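Local coordinates for hypothetical protein SP2199 (PDB 2IBO) that is of unknown function but belongs to the thiamine-binding protein family of the MTH1187-YkoF clan and probably binds thiamine or a related small molecule, at residues 1-6 against 50-55. Residues are numbered along the deposited sequence; the frame is centred on the assembly and turned at random.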
HETATM    1  N   MSE A   1     -19.550  -2.407  11.166  1.00 52.39           N
HETATM    2  CA  MSE A   1     -19.529  -1.197  12.033  1.00 52.34           C
HETATM    3  C   MSE A   1     -18.144  -0.556  12.137  1.00 49.89           C
HETATM    4  O   MSE A   1     -17.725   0.147  11.223  1.00 50.74           O
HETATM    5  CB  MSE A   1     -20.035  -1.544  13.432  1.00 78.64           C
HETATM    6  CG  MSE A   1     -20.053  -0.369  14.400  1.00 78.12           C
HETATM    7 SE   MSE A   1     -20.717  -0.902  16.137  1.00 78.53          SE
HETATM    8  CE  MSE A   1     -19.280  -2.147  16.618  1.00 76.54           C
ATOM      9  N   LYS A   2     -17.439  -0.796  13.243  1.00 29.75           N
ATOM     10  CA  LYS A   2     -16.118  -0.202  13.459  1.00 25.32           C
ATOM     11  C   LYS A   2     -15.178  -0.333  12.272  1.00 22.61           C
ATOM     12  O   LYS A   2     -15.062  -1.408  11.667  1.00 20.69           O
ATOM     13  CB  LYS A   2     -15.453  -0.795  14.702  1.00 45.91           C
ATOM     14  CG  LYS A   2     -15.768  -0.049  15.987  1.00 48.17           C
ATOM     15  CD  LYS A   2     -15.161  -0.737  17.206  1.00 50.41           C
ATOM     16  CE  LYS A   2     -15.810  -2.104  17.449  1.00 53.13           C
ATOM     17  NZ  LYS A   2     -15.280  -2.820  18.649  1.00 55.10           N
ATOM     18  N   ALA A   3     -14.510   0.779  11.942  1.00 18.85           N
ATOM     19  CA  ALA A   3     -13.574   0.799  10.828  1.00 15.80           C
ATOM     20  C   ALA A   3     -12.540   1.898  10.953  1.00 14.52           C
ATOM     21  O   ALA A   3     -12.770   2.916  11.593  1.00 14.73           O
ATOM     22  CB  ALA A   3     -14.324   0.954   9.535  1.00 12.73           C
ATOM     23  N   SER A   4     -11.387   1.680  10.343  1.00 23.71           N
ATOM     24  CA  SER A   4     -10.332   2.672  10.367  1.00 24.69           C
ATOM     25  C   SER A   4      -9.838   2.786   8.932  1.00 24.75           C
ATOM     26  O   SER A   4      -9.728   1.785   8.228  1.00 25.63           O
ATOM     27  CB  SER A   4      -9.202   2.245  11.298  1.00 27.54           C
ATOM     28  OG  SER A   4      -8.373   3.351  11.609  1.00 30.04           O
ATOM     29  N   ILE A   5      -9.557   4.014   8.510  1.00 27.39           N
ATOM     30  CA  ILE A   5      -9.117   4.323   7.156  1.00 25.92           C
ATOM     31  C   ILE A   5      -7.872   5.180   7.232  1.00 26.45           C
ATOM     32  O   ILE A   5      -7.827   6.146   7.991  1.00 28.33           O
ATOM     33  CB  ILE A   5     -10.228   5.122   6.416  1.00 17.95           C
ATOM     34  CG1 ILE A   5     -11.395   4.195   6.110  1.00 17.57           C
ATOM     35  CG2 ILE A   5      -9.696   5.799   5.173  1.00 15.73           C
ATOM     36  CD1 ILE A   5     -10.986   2.995   5.312  1.00 20.74           C
ATOM     37  N   ALA A   6      -6.855   4.821   6.462  1.00 15.98           N
ATOM     38  CA  ALA A   6      -5.621   5.594   6.427  1.00 15.10           C
ATOM     39  C   ALA A   6      -5.581   6.146   5.012  1.00 15.81           C
ATOM     40  O   ALA A   6      -5.734   5.395   4.041  1.00 16.09           O
ATOM     41  CB  ALA A   6      -4.434   4.690   6.689  1.00 21.04           C
ATOM     42  N   ASP A  50     -19.532   2.972   7.358  1.00 29.57           N
ATOM     43  CA  ASP A  50     -20.358   3.774   6.449  1.00 30.48           C
ATOM     44  C   ASP A  50     -19.883   5.215   6.280  1.00 29.67           C
ATOM     45  O   ASP A  50     -19.744   5.701   5.151  1.00 28.78           O
ATOM     46  CB  ASP A  50     -21.818   3.771   6.917  1.00 47.04           C
ATOM     47  CG  ASP A  50     -22.572   2.529   6.476  1.00 50.15           C
ATOM     48  OD1 ASP A  50     -23.727   2.351   6.930  1.00 50.72           O
ATOM     49  OD2 ASP A  50     -22.018   1.736   5.674  1.00 51.22           O
ATOM     50  N   GLU A  51     -19.632   5.893   7.399  1.00 35.87           N
ATOM     51  CA  GLU A  51     -19.177   7.279   7.355  1.00 36.36           C
ATOM     52  C   GLU A  51     -17.774   7.426   6.732  1.00 34.54           C
ATOM     53  O   GLU A  51     -17.521   8.363   5.971  1.00 33.92           O
ATOM     54  CB  GLU A  51     -19.209   7.900   8.766  1.00 62.37           C
ATOM     55  CG  GLU A  51     -18.037   7.535   9.689  1.00 66.32           C
ATOM     56  CD  GLU A  51     -18.174   8.128  11.100  1.00 69.63           C
ATOM     57  OE1 GLU A  51     -18.941   7.571  11.919  1.00 70.09           O
ATOM     58  OE2 GLU A  51     -17.517   9.156  11.390  1.00 71.35           O
ATOM     59  N   LEU A  52     -16.869   6.501   7.041  1.00 22.28           N
ATOM     60  CA  LEU A  52     -15.530   6.580   6.490  1.00 20.34           C
ATOM     61  C   LEU A  52     -15.561   6.388   4.982  1.00 20.19           C
ATOM     62  O   LEU A  52     -14.881   7.110   4.261  1.00 19.93           O
ATOM     63  CB  LEU A  52     -14.609   5.549   7.141  1.00 26.85           C
ATOM     64  CG  LEU A  52     -14.352   5.673   8.654  1.00 25.16           C
ATOM     65  CD1 LEU A  52     -13.332   4.622   9.091  1.00 23.37           C
ATOM     66  CD2 LEU A  52     -13.851   7.061   8.991  1.00 23.87           C
HETATM   67  N   MSE A  53     -16.348   5.434   4.489  1.00 21.19           N
HETATM   68  CA  MSE A  53     -16.421   5.241   3.041  1.00 21.88           C
HETATM   69  C   MSE A  53     -16.939   6.515   2.388  1.00 21.24           C
HETATM   70  O   MSE A  53     -16.456   6.927   1.325  1.00 19.71           O
HETATM   71  CB  MSE A  53     -17.315   4.056   2.689  1.00 39.34           C
HETATM   72  CG  MSE A  53     -16.687   2.699   3.005  1.00 45.47           C
HETATM   73 SE   MSE A  53     -14.888   2.457   2.245  1.00 54.85          SE
HETATM   74  CE  MSE A  53     -13.903   2.839   3.843  1.00 50.85           C
ATOM     75  N   ARG A  54     -17.908   7.158   3.044  1.00 26.31           N
ATOM     76  CA  ARG A  54     -18.480   8.397   2.543  1.00 24.87           C
ATOM     77  C   ARG A  54     -17.407   9.491   2.549  1.00 24.23           C
ATOM     78  O   ARG A  54     -17.214  10.192   1.554  1.00 25.34           O
ATOM     79  CB  ARG A  54     -19.658   8.823   3.422  1.00 59.58           C
ATOM     80  CG  ARG A  54     -20.452   9.986   2.871  1.00 60.47           C
ATOM     81  CD  ARG A  54     -21.268  10.649   3.949  1.00 61.96           C
ATOM     82  NE  ARG A  54     -20.451  11.536   4.775  1.00 66.21           N
ATOM     83  CZ  ARG A  54     -20.346  11.440   6.098  1.00 68.23           C
ATOM     84  NH1 ARG A  54     -21.006  10.490   6.764  1.00 66.86           N
ATOM     85  NH2 ARG A  54     -19.582  12.299   6.762  1.00 69.29           N
ATOM     86  N   ILE A  55     -16.703   9.629   3.671  1.00 25.66           N
ATOM     87  CA  ILE A  55     -15.665  10.643   3.792  1.00 24.23           C
ATOM     88  C   ILE A  55     -14.529  10.387   2.804  1.00 25.28           C
ATOM     89  O   ILE A  55     -14.002  11.323   2.203  1.00 26.05           O
ATOM     90  CB  ILE A  55     -15.123  10.703   5.240  1.00 15.10           C
ATOM     91  CG1 ILE A  55     -16.256  11.163   6.185  1.00 14.09           C
ATOM     92  CG2 ILE A  55     -13.937  11.651   5.331  1.00 13.09           C
ATOM     93  CD1 ILE A  55     -15.845  11.327   7.639  1.00 14.62           C
TER
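A3 and I5 meet L52 and M53 in a buried helix-on-sheet contact made by apolar side chains, where the first turns of helix 49-64 lie on the inner strand 2-11 of the antiparallel sheet. The strand and helix segments run in nearly the same direction, 24° apart, with their axes 8.5 Å from each other at closest approach. Strand alternation sends the side chains of A3 and I5 toward the helix, while S4 faces the other side of the sheet; a small polar serine suits that place, its OG hydrogen-bonded to O of L45 and its side chain packed on F41 of the second subunit. L52 reaches down between the two helix-facing positions. Its CG lies anti to the carbonyl carbon (chi1 -63°), and the extended chi2 carries CD1 to the strand, 3.8 Å from CB of A3. The small methyl of A3 suits a place where the leucine methyl comes right down to the backbone. I5, beta-branched as suits a strand, lies alongside L52 but points the opposite way, its CG1 3.6 Å from both CB and CD1 of L52. Two helices packed on one face of a four-stranded antiparallel sheet of order 2-3-1-4 give a ferredoxin-like alpha-beta sandwich, and this contact seats the second helix on a central strand. Leucine's reach lets L52 rest also on L45 of strand 43-46, bridging neighbouring strands. M53, a selenomethionine, starts out along the flank of the helix, but bends at chi2 and chi3 bring its CE against CD1 and CG1 of I5, 3.6 Å from CG1, with the two side chains roughly perpendicular. A long, flexible, unbranched chain suits this flank, since M53 also touches I76 of strand 70-79 and K57 of the third subunit.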